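Local atomic coordinates of alkaline serine protease (Pseudoalteromonas sp., PDB entry 1Y9Z), a protein that hydrolyses peptide bonds as a cold-adapted, subtilisin-like serine protease of an Antarctic bacterium. Residues Pro233-Tyr244 with Asn319-Ile329; Asp18-Ile29 with Met86-Val96. All blocks are in the same frame, centred on the assembly; numbering follows the deposited sequence.

Contact 1 of 2, residues Pro233-Tyr244 with Asn319-Ile329; sequences PHNRLTPSGTSY and NPFLVDANSDI
Strand 235-240 and the short strand 321-323 run side by side in the same direction, their axes 4.6 Å apart at closest approach and inclined by 32°, with R236 paired to L322 and L237 to V323. This is a parallel beta pair in the inserted, largely beta domain that accompanies the subtilisin-like core. Three backbone bonds hold it: L322 N to N235 O, L237 N to L322 O, and D324 N to L237 O, the last at 2.8 Å.

On the side of R236 and L322 the contact becomes electrostatic. The arginine side chain, extended from CG to NE with CG trans to the backbone N (chi1 179°), carries its guanidinium to the turn D324-S327. There R236 NE forms a salt bridge with D324 OD1 at 3.0 Å, meeting the lone pair that faces away from the other carboxylate oxygen; D324 OD1 lies almost in the guanidinium plane, although the two planar groups are turned 66° apart. R236 NH2 is held elsewhere, by A247 O. The carboxylate is fixed in turn by its own loop, I329 N donating to D324 OD1 at 2.7 Å and D328 N to D324 OD2, so the loop backbone positions the acid for the arginine. T238 CG2 sits over the middle of one guanidinium face.

The side of L237 and V323 is mainly apolar. L237 CD1 reaches F321 CD2 at 3.4 Å. Farther along, V323 CG1 comes over a face of the Y244 ring, a CH-pi contact 3.9 Å from its centroid. At the beginning of the pair, one water accepts from N235 N and donates to P320 O, while another joins N235 OD1 to N319 O, donating to N235 OD1 at 3.0 Å.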
loop_
_atom_site.group_PDB
_atom_site.type_symbol
_atom_site.label_atom_id
_atom_site.label_comp_id
_atom_site.label_asym_id
_atom_site.label_seq_id
_atom_site.Cartn_x
_atom_site.Cartn_y
_atom_site.Cartn_z
ATOM N N PRO A 233 -6.036 -9.498 8.148
ATOM C CA PRO A 233 -5.664 -10.607 9.031
ATOM C C PRO A 233 -4.537 -10.110 9.938
ATOM O O PRO A 233 -3.577 -9.504 9.460
ATOM C CB PRO A 233 -5.212 -11.690 8.054
ATOM C CG PRO A 233 -4.636 -10.902 6.922
ATOM C CD PRO A 233 -5.621 -9.762 6.757
ATOM N N HIS A 234 -4.653 -10.347 11.241
ATOM C CA HIS A 234 -3.629 -9.875 12.167
ATOM C C HIS A 234 -2.224 -10.349 11.841
ATOM O O HIS A 234 -1.964 -11.551 11.753
ATOM C CB HIS A 234 -3.952 -10.281 13.607
ATOM C CG HIS A 234 -4.683 -9.234 14.388
ATOM N ND1 HIS A 234 -4.534 -7.885 14.153
ATOM C CD2 HIS A 234 -5.526 -9.340 15.442
ATOM C CE1 HIS A 234 -5.255 -7.205 15.027
ATOM N NE2 HIS A 234 -5.866 -8.065 15.821
ATOM N N ASN A 235 -1.317 -9.391 11.665
ATOM C CA ASN A 235 0.077 -9.694 11.380
ATOM C C ASN A 235 0.700 -10.082 12.719
ATOM O O ASN A 235 1.338 -9.263 13.381
ATOM C CB ASN A 235 0.776 -8.458 10.806
ATOM C CG ASN A 235 2.195 -8.745 10.352
ATOM O OD1 ASN A 235 2.928 -7.834 9.964
ATOM N ND2 ASN A 235 2.588 -10.011 10.393
ATOM N N ARG A 236 0.491 -11.334 13.111
ATOM C CA ARG A 236 0.991 -11.856 14.376
ATOM C C ARG A 236 2.467 -12.218 14.374
ATOM O O ARG A 236 2.969 -12.857 13.446
ATOM C CB ARG A 236 0.164 -13.080 14.783
ATOM C CG ARG A 236 0.592 -13.753 16.083
ATOM C CD ARG A 236 -0.479 -14.749 16.517
ATOM N NE ARG A 236 -0.159 -15.464 17.751
ATOM C CZ ARG A 236 0.343 -16.696 17.794
ATOM N NH1 ARG A 236 0.597 -17.269 18.964
ATOM N NH2 ARG A 236 0.591 -17.357 16.671
ATOM N N LEU A 237 3.153 -11.803 15.435
ATOM C CA LEU A 237 4.572 -12.076 15.613
ATOM C C LEU A 237 4.778 -12.689 16.994
ATOM O O LEU A 237 4.196 -12.227 17.975
ATOM C CB LEU A 237 5.385 -10.782 15.529
ATOM C CG LEU A 237 5.256 -9.891 14.291
ATOM C CD1 LEU A 237 6.113 -8.648 14.485
ATOM C CD2 LEU A 237 5.690 -10.651 13.051
ATOM N N THR A 238 5.596 -13.731 17.067
ATOM C CA THR A 238 5.890 -14.382 18.338
ATOM C C THR A 238 7.403 -14.484 18.483
ATOM O O THR A 238 8.136 -14.380 17.500
ATOM C CB THR A 238 5.267 -15.794 18.420
ATOM O OG1 THR A 238 5.782 -16.614 17.364
ATOM C CG2 THR A 238 3.753 -15.709 18.313
ATOM N N PRO A 239 7.895 -14.683 19.716
ATOM C CA PRO A 239 9.337 -14.790 19.948
ATOM C C PRO A 239 10.041 -15.865 19.123
ATOM O O PRO A 239 9.530 -16.972 18.948
ATOM C CB PRO A 239 9.426 -15.052 21.452
ATOM C CG PRO A 239 8.129 -15.742 21.756
ATOM C CD PRO A 239 7.148 -14.921 20.963
ATOM N N SER A 240 11.217 -15.518 18.610
ATOM C CA SER A 240 12.017 -16.436 17.811
ATOM C C SER A 240 13.491 -16.154 18.070
ATOM O O SER A 240 14.136 -15.420 17.321
ATOM C CB SER A 240 11.711 -16.258 16.324
ATOM O OG SER A 240 12.528 -17.106 15.534
ATOM N N GLY A 241 14.017 -16.740 19.139
ATOM C CA GLY A 241 15.409 -16.529 19.484
ATOM C C GLY A 241 15.573 -15.236 20.258
ATOM O O GLY A 241 15.108 -15.121 21.391
ATOM N N THR A 242 16.229 -14.259 19.642
ATOM C CA THR A 242 16.450 -12.969 20.283
ATOM C C THR A 242 15.496 -11.909 19.743
ATOM O O THR A 242 15.464 -10.782 20.239
ATOM C CB THR A 242 17.900 -12.484 20.071
ATOM O OG1 THR A 242 18.076 -11.210 20.703
ATOM C CG2 THR A 242 18.211 -12.358 18.587
ATOM N N SER A 243 14.715 -12.273 18.731
ATOM C CA SER A 243 13.768 -11.340 18.133
ATOM C C SER A 243 12.383 -11.950 17.948
ATOM O O SER A 243 12.015 -12.907 18.627
ATOM C CB SER A 243 14.298 -10.849 16.783
ATOM O OG SER A 243 14.529 -11.932 15.900
ATOM N N TYR A 244 11.620 -11.378 17.023
ATOM C CA TYR A 244 10.270 -11.843 16.726
ATOM C C TYR A 244 10.169 -12.333 15.285
ATOM O O TYR A 244 10.868 -11.840 14.401
ATOM C CB TYR A 244 9.266 -10.708 16.952
ATOM C CG TYR A 244 8.826 -10.543 18.391
ATOM C CD1 TYR A 244 7.847 -11.368 18.938
ATOM C CD2 TYR A 244 9.388 -9.561 19.205
ATOM C CE1 TYR A 244 7.432 -11.222 20.260
ATOM C CE2 TYR A 244 8.984 -9.406 20.531
ATOM C CZ TYR A 244 8.004 -10.239 21.050
ATOM O OH TYR A 244 7.593 -10.087 22.354
ATOM N N ASN A 319 -3.251 -1.964 9.904
ATOM C CA ASN A 319 -2.655 -3.282 9.691
ATOM C C ASN A 319 -1.423 -3.292 10.596
ATOM O O ASN A 319 -0.289 -3.330 10.123
ATOM C CB ASN A 319 -2.236 -3.433 8.222
ATOM C CG ASN A 319 -1.461 -4.716 7.952
ATOM O OD1 ASN A 319 -0.683 -4.790 6.996
ATOM N ND2 ASN A 319 -1.676 -5.729 8.778
ATOM N N PRO A 320 -1.636 -3.263 11.920
ATOM C CA PRO A 320 -0.537 -3.252 12.886
ATOM C C PRO A 320 0.105 -4.593 13.185
ATOM O O PRO A 320 -0.433 -5.648 12.849
ATOM C CB PRO A 320 -1.196 -2.671 14.123
ATOM C CG PRO A 320 -2.536 -3.344 14.092
ATOM C CD PRO A 320 -2.939 -3.254 12.615
ATOM N N PHE A 321 1.269 -4.541 13.822
ATOM C CA PHE A 321 1.961 -5.754 14.214
ATOM C C PHE A 321 1.304 -6.244 15.496
ATOM O O PHE A 321 1.157 -5.483 16.455
ATOM C CB PHE A 321 3.442 -5.487 14.498
ATOM C CG PHE A 321 4.264 -5.234 13.271
ATOM C CD1 PHE A 321 4.624 -3.940 12.912
ATOM C CD2 PHE A 321 4.686 -6.293 12.475
ATOM C CE1 PHE A 321 5.395 -3.704 11.776
ATOM C CE2 PHE A 321 5.457 -6.070 11.336
ATOM C CZ PHE A 321 5.812 -4.771 10.986
ATOM N N LEU A 322 0.882 -7.503 15.503
ATOM C CA LEU A 322 0.286 -8.084 16.697
ATOM C C LEU A 322 1.432 -8.791 17.401
ATOM O O LEU A 322 1.703 -9.967 17.147
ATOM C CB LEU A 322 -0.813 -9.090 16.338
ATOM C CG LEU A 322 -1.391 -9.889 17.516
ATOM C CD1 LEU A 322 -1.957 -8.948 18.571
ATOM C CD2 LEU A 322 -2.472 -10.832 17.008
ATOM N N VAL A 323 2.131 -8.053 18.258
ATOM C CA VAL A 323 3.254 -8.605 19.001
ATOM C C VAL A 323 2.690 -9.453 20.136
ATOM O O VAL A 323 2.140 -8.930 21.103
ATOM C CB VAL A 323 4.146 -7.480 19.566
ATOM C CG1 VAL A 323 5.355 -8.074 20.267
ATOM C CG2 VAL A 323 4.589 -6.563 18.439
ATOM N N ASP A 324 2.829 -10.767 19.993
ATOM C CA ASP A 324 2.314 -11.731 20.961
ATOM C C ASP A 324 3.464 -12.411 21.705
ATOM O O ASP A 324 3.871 -13.522 21.363
ATOM C CB ASP A 324 1.476 -12.767 20.207
ATOM C CG ASP A 324 0.567 -13.570 21.112
ATOM O OD1 ASP A 324 -0.160 -14.435 20.579
ATOM O OD2 ASP A 324 0.566 -13.345 22.339
ATOM N N ALA A 325 3.977 -11.736 22.729
ATOM C CA ALA A 325 5.095 -12.237 23.522
ATOM C C ALA A 325 4.915 -13.647 24.081
ATOM O O ALA A 325 5.836 -14.461 24.019
ATOM C CB ALA A 325 5.393 -11.267 24.661
ATOM N N ASN A 326 3.739 -13.934 24.630
ATOM C CA ASN A 326 3.478 -15.247 25.211
ATOM C C ASN A 326 2.724 -16.191 24.281
ATOM O O ASN A 326 2.285 -17.263 24.701
ATOM C CB ASN A 326 2.702 -15.090 26.521
ATOM C CG ASN A 326 3.439 -14.237 27.535
ATOM O OD1 ASN A 326 4.579 -14.528 27.896
ATOM N ND2 ASN A 326 2.788 -13.177 28.001
ATOM N N SER A 327 2.580 -15.795 23.019
ATOM C CA SER A 327 1.880 -16.613 22.032
ATOM C C SER A 327 0.501 -17.010 22.551
ATOM O O SER A 327 0.112 -18.177 22.487
ATOM C CB SER A 327 2.694 -17.872 21.720
ATOM O OG SER A 327 3.992 -17.544 21.255
ATOM N N ASP A 328 -0.233 -16.024 23.057
ATOM C CA ASP A 328 -1.565 -16.244 23.610
ATOM C C ASP A 328 -2.672 -16.272 22.561
ATOM O O ASP A 328 -3.673 -16.967 22.728
ATOM C CB ASP A 328 -1.876 -15.157 24.639
ATOM C CG ASP A 328 -0.872 -15.123 25.773
ATOM O OD1 ASP A 328 -0.834 -14.111 26.503
ATOM O OD2 ASP A 328 -0.127 -16.111 25.938
ATOM N N ILE A 329 -2.497 -15.513 21.484
ATOM C CA ILE A 329 -3.508 -15.453 20.436
ATOM C C ILE A 329 -3.391 -16.624 19.467
ATOM O O ILE A 329 -2.739 -16.530 18.426
ATOM C CB ILE A 329 -3.410 -14.129 19.654
ATOM C CG1 ILE A 329 -3.277 -12.958 20.636
ATOM C CG2 ILE A 329 -4.644 -13.950 18.781
ATOM C CD1 ILE A 329 -4.387 -12.887 21.677
HETATM O O HOH W 1 -1.545 -8.457 7.993
HETATM O O HOH W 2 -2.347 -6.694 11.341
HETATM O O HOH W 3 2.031 -4.966 10.012
#

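Contact 2 of 2, residues Asp18-Ile29 with Met86-Val96; sequences DSQAGNRTICII and MPNQNANIHIV
Backbone hydrogen bonds dominate the pairing of strands 25-29 and 92-96, neighbouring parallel strands in the central sheet of the subtilisin-like alpha/beta domain, 24° apart in direction. I26 N binds N92 O, H94 N binds I26 O, I28 N binds H94 O and V96 N binds I28 O, the last at 3.1 Å and nearly straight at 177°.

Side-chain polar contacts cluster where the strands begin. N92 ND2 donates to R24 O at 3.0 Å from above the carbonyl plane, and weakly to G22 O. Farther out, D18 CG stands between its backbone N and carbonyl carbon (chi1 68°), a setting that brings the carboxylate to the loop that follows M86. D18 OD2 accepts from N88 N at 3.0 Å through its syn lone pair, and a water that accepts from N90 N also lies 2.8 Å from D18 OD2. With an alanine here, N88 N would probably lose its carboxylate acceptor, and the water its contact with the acid.

Apolar packing fills the face of I26, I28, I93 and I95, while the C27 face is mixed. On the first, I28 CD1 lies 3.8 Å from I93 CG2 and 3.9 Å from I95 CD1; helix 65-74 covers this side. On the other, C27 SG, disulfide-bonded to C117, touches V96 CG2 at 3.6 Å and meets the H94 ring at its edge, 5.0 Å from the centroid. The ring nitrogens are held by T46 and T48. Nearer the loops, A21 CB packs against A91 CB.

The chemistry is thus divided: a regular backbone pairing with hydrocarbon on one face and a covalent link to helix 110-119 on the other, while a single buried acid engages a loop amide directly and has a water beside it.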
loop_
_atom_site.group_PDB
_atom_site.type_symbol
_atom_site.label_atom_id
_atom_site.label_comp_id
_atom_site.label_asym_id
_atom_site.label_seq_id
_atom_site.Cartn_x
_atom_site.Cartn_y
_atom_site.Cartn_z
ATOM N N ASP A 18 -8.436 5.098 -18.403
ATOM C CA ASP A 18 -7.078 4.910 -18.899
ATOM C C ASP A 18 -7.053 4.547 -20.382
ATOM O O ASP A 18 -6.072 3.997 -20.871
ATOM C CB ASP A 18 -6.361 3.817 -18.091
ATOM C CG ASP A 18 -6.951 2.432 -18.314
ATOM O OD1 ASP A 18 -7.930 2.303 -19.078
ATOM O OD2 ASP A 18 -6.430 1.461 -17.720
ATOM N N SER A 19 -8.124 4.869 -21.100
ATOM C CA SER A 19 -8.207 4.536 -22.520
ATOM C C SER A 19 -7.049 5.064 -23.360
ATOM O O SER A 19 -6.713 4.473 -24.384
ATOM C CB SER A 19 -9.530 5.036 -23.115
ATOM O OG SER A 19 -9.555 6.449 -23.209
ATOM N N GLN A 20 -6.433 6.162 -22.933
ATOM C CA GLN A 20 -5.324 6.736 -23.693
ATOM C C GLN A 20 -3.957 6.472 -23.068
ATOM O O GLN A 20 -2.942 6.984 -23.547
ATOM C CB GLN A 20 -5.521 8.246 -23.850
ATOM C CG GLN A 20 -6.838 8.636 -24.510
ATOM C CD GLN A 20 -7.055 7.939 -25.841
ATOM O OE1 GLN A 20 -6.239 8.056 -26.758
ATOM N NE2 GLN A 20 -8.157 7.209 -25.953
ATOM N N ALA A 21 -3.925 5.663 -22.012
ATOM C CA ALA A 21 -2.671 5.364 -21.323
ATOM C C ALA A 21 -1.651 4.642 -22.199
ATOM O O ALA A 21 -0.492 4.488 -21.810
ATOM C CB ALA A 21 -2.949 4.556 -20.063
ATOM N N GLY A 22 -2.079 4.203 -23.377
ATOM C CA GLY A 22 -1.170 3.527 -24.282
ATOM C C GLY A 22 -0.119 4.485 -24.813
ATOM O O GLY A 22 0.872 4.058 -25.410
ATOM N N ASN A 23 -0.324 5.785 -24.609
ATOM C CA ASN A 23 0.653 6.757 -25.081
ATOM C C ASN A 23 1.712 7.040 -24.019
ATOM O O ASN A 23 2.629 7.830 -24.241
ATOM C CB ASN A 23 -0.041 8.054 -25.554
ATOM C CG ASN A 23 -0.708 8.839 -24.430
ATOM O OD1 ASN A 23 -1.701 9.540 -24.659
ATOM N ND2 ASN A 23 -0.159 8.758 -23.228
ATOM N N ARG A 24 1.586 6.370 -22.874
ATOM C CA ARG A 24 2.528 6.519 -21.763
ATOM C C ARG A 24 3.185 5.182 -21.419
ATOM O O ARG A 24 2.636 4.112 -21.690
ATOM C CB ARG A 24 1.813 7.012 -20.494
ATOM C CG ARG A 24 1.118 8.365 -20.571
ATOM C CD ARG A 24 2.102 9.513 -20.714
ATOM N NE ARG A 24 2.601 9.633 -22.078
ATOM C CZ ARG A 24 3.585 10.445 -22.445
ATOM N NH1 ARG A 24 3.973 10.489 -23.712
ATOM N NH2 ARG A 24 4.189 11.211 -21.545
ATOM N N THR A 25 4.367 5.256 -20.820
ATOM C CA THR A 25 5.076 4.060 -20.385
ATOM C C THR A 25 5.606 4.313 -18.982
ATOM O O THR A 25 6.299 5.305 -18.742
ATOM C CB THR A 25 6.269 3.708 -21.301
ATOM O OG1 THR A 25 5.789 3.350 -22.602
ATOM C CG2 THR A 25 7.049 2.529 -20.725
ATOM N N ILE A 26 5.251 3.436 -18.050
ATOM C CA ILE A 26 5.727 3.562 -16.680
ATOM C C ILE A 26 6.648 2.385 -16.387
ATOM O O ILE A 26 6.313 1.236 -16.672
ATOM C CB ILE A 26 4.558 3.598 -15.657
ATOM C CG1 ILE A 26 5.122 3.623 -14.232
ATOM C CG2 ILE A 26 3.631 2.403 -15.853
ATOM C CD1 ILE A 26 4.111 4.001 -13.172
ATOM N N CYS A 27 7.823 2.685 -15.845
ATOM C CA CYS A 27 8.802 1.659 -15.520
ATOM C C CYS A 27 8.876 1.463 -14.022
ATOM O O CYS A 27 9.068 2.420 -13.269
ATOM C CB CYS A 27 10.173 2.067 -16.036
ATOM S SG CYS A 27 11.471 0.788 -16.018
ATOM N N ILE A 28 8.722 0.213 -13.605
ATOM C CA ILE A 28 8.765 -0.144 -12.197
ATOM C C ILE A 28 10.111 -0.778 -11.862
ATOM O O ILE A 28 10.414 -1.890 -12.303
ATOM C CB ILE A 28 7.650 -1.153 -11.846
ATOM C CG1 ILE A 28 6.288 -0.602 -12.269
ATOM C CG2 ILE A 28 7.656 -1.430 -10.356
ATOM C CD1 ILE A 28 5.153 -1.609 -12.144
ATOM N N ILE A 29 10.930 -0.053 -11.105
ATOM C CA ILE A 29 12.230 -0.563 -10.677
ATOM C C ILE A 29 11.938 -1.162 -9.309
ATOM O O ILE A 29 11.689 -0.439 -8.342
ATOM C CB ILE A 29 13.266 0.574 -10.562
ATOM C CG1 ILE A 29 13.488 1.204 -11.941
ATOM C CG2 ILE A 29 14.574 0.040 -9.992
ATOM C CD1 ILE A 29 14.531 2.313 -11.959
ATOM N N MET A 86 -4.701 1.968 -13.361
ATOM C CA MET A 86 -4.980 1.810 -14.794
ATOM C C MET A 86 -5.178 0.306 -14.978
ATOM O O MET A 86 -4.240 -0.425 -15.293
ATOM C CB MET A 86 -3.793 2.311 -15.615
ATOM C CG MET A 86 -3.467 3.781 -15.351
ATOM S SD MET A 86 -1.992 4.381 -16.192
ATOM C CE MET A 86 -0.712 3.694 -15.130
ATOM N N PRO A 87 -6.421 -0.168 -14.797
ATOM C CA PRO A 87 -6.790 -1.581 -14.904
ATOM C C PRO A 87 -7.301 -2.143 -16.226
ATOM O O PRO A 87 -7.601 -3.335 -16.300
ATOM C CB PRO A 87 -7.855 -1.699 -13.835
ATOM C CG PRO A 87 -8.658 -0.442 -14.112
ATOM C CD PRO A 87 -7.583 0.629 -14.358
ATOM N N ASN A 88 -7.396 -1.323 -17.265
ATOM C CA ASN A 88 -7.953 -1.816 -18.517
ATOM C C ASN A 88 -7.009 -2.285 -19.617
ATOM O O ASN A 88 -7.375 -2.282 -20.795
ATOM C CB ASN A 88 -8.934 -0.781 -19.068
ATOM C CG ASN A 88 -10.008 -0.414 -18.060
ATOM O OD1 ASN A 88 -9.997 0.676 -17.490
ATOM N ND2 ASN A 88 -10.934 -1.336 -17.822
ATOM N N GLN A 89 -5.802 -2.695 -19.241
ATOM C CA GLN A 89 -4.836 -3.216 -20.205
ATOM C C GLN A 89 -4.486 -2.245 -21.336
ATOM O O GLN A 89 -4.420 -2.629 -22.507
ATOM C CB GLN A 89 -5.377 -4.532 -20.778
ATOM C CG GLN A 89 -5.537 -5.622 -19.723
ATOM C CD GLN A 89 -6.436 -6.758 -20.170
ATOM O OE1 GLN A 89 -7.659 -6.685 -20.048
ATOM N NE2 GLN A 89 -5.832 -7.815 -20.694
ATOM N N ASN A 90 -4.239 -0.992 -20.972
ATOM C CA ASN A 90 -3.888 0.041 -21.942
ATOM C C ASN A 90 -2.475 0.575 -21.708
ATOM O O ASN A 90 -1.674 0.670 -22.637
ATOM C CB ASN A 90 -4.889 1.195 -21.860
ATOM C CG ASN A 90 -6.249 0.828 -22.419
ATOM O OD1 ASN A 90 -7.282 1.110 -21.808
ATOM N ND2 ASN A 90 -6.257 0.205 -23.592
ATOM N N ALA A 91 -2.178 0.923 -20.462
ATOM C CA ALA A 91 -0.870 1.460 -20.118
ATOM C C ALA A 91 0.267 0.502 -20.443
ATOM O O ALA A 91 0.114 -0.716 -20.352
ATOM C CB ALA A 91 -0.832 1.812 -18.640
ATOM N N ASN A 92 1.406 1.064 -20.833
ATOM C CA ASN A 92 2.586 0.265 -21.126
ATOM C C ASN A 92 3.400 0.248 -19.847
ATOM O O ASN A 92 3.643 1.292 -19.242
ATOM C CB ASN A 92 3.409 0.892 -22.249
ATOM C CG ASN A 92 2.657 0.948 -23.552
ATOM O OD1 ASN A 92 2.344 -0.083 -24.147
ATOM N ND2 ASN A 92 2.346 2.158 -24.000
ATOM N N ILE A 93 3.808 -0.945 -19.439
ATOM C CA ILE A 93 4.583 -1.120 -18.221
ATOM C C ILE A 93 5.898 -1.810 -18.539
ATOM O O ILE A 93 5.917 -2.816 -19.247
ATOM C CB ILE A 93 3.821 -2.000 -17.211
ATOM C CG1 ILE A 93 2.430 -1.417 -16.960
ATOM C CG2 ILE A 93 4.608 -2.108 -15.909
ATOM C CD1 ILE A 93 1.528 -2.317 -16.141
ATOM N N HIS A 94 6.998 -1.261 -18.030
ATOM C CA HIS A 94 8.304 -1.872 -18.242
ATOM C C HIS A 94 8.858 -2.230 -16.873
ATOM O O HIS A 94 8.808 -1.427 -15.939
ATOM C CB HIS A 94 9.268 -0.927 -18.958
ATOM C CG HIS A 94 10.458 -1.626 -19.538
ATOM N ND1 HIS A 94 10.365 -2.457 -20.634
ATOM C CD2 HIS A 94 11.754 -1.659 -19.149
ATOM C CE1 HIS A 94 11.554 -2.973 -20.895
ATOM N NE2 HIS A 94 12.414 -2.505 -20.008
ATOM N N ILE A 95 9.383 -3.442 -16.758
ATOM C CA ILE A 95 9.911 -3.928 -15.498
ATOM C C ILE A 95 11.428 -4.069 -15.477
ATOM O O ILE A 95 12.024 -4.661 -16.377
ATOM C CB ILE A 95 9.302 -5.315 -15.153
ATOM C CG1 ILE A 95 7.770 -5.251 -15.205
ATOM C CG2 ILE A 95 9.780 -5.775 -13.783
ATOM C CD1 ILE A 95 7.142 -4.253 -14.250
ATOM N N VAL A 96 12.049 -3.498 -14.450
ATOM C CA VAL A 96 13.486 -3.630 -14.255
ATOM C C VAL A 96 13.600 -4.201 -12.846
ATOM O O VAL A 96 13.269 -3.537 -11.861
ATOM C CB VAL A 96 14.229 -2.281 -14.342
ATOM C CG1 VAL A 96 15.705 -2.483 -14.006
ATOM C CG2 VAL A 96 14.103 -1.707 -15.749
HETATM O O HOH W 4 -4.094 0.173 -18.419
#

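The two contacts show one element, the parallel strand pair, used in two domains of the same chain. Contact 2 belongs to the subtilisin-like core sheet and contact 1 to the inserted beta domain; their centres are about 39 Å apart and their nearest atoms about 20 Å, and the chain's centre falls between them. Both segments of contact 2 precede those of contact 1 in the sequence. In contact 1 the F321 side chain is about 12 Å from the phenylmethanesulfonic acid bound in the active site, a ligand probably derived from a sulfonyl fluoride inhibitor. Contact 2 adjoins a metal site, the P87 side chain lying about 7 Å from a bound calcium ion.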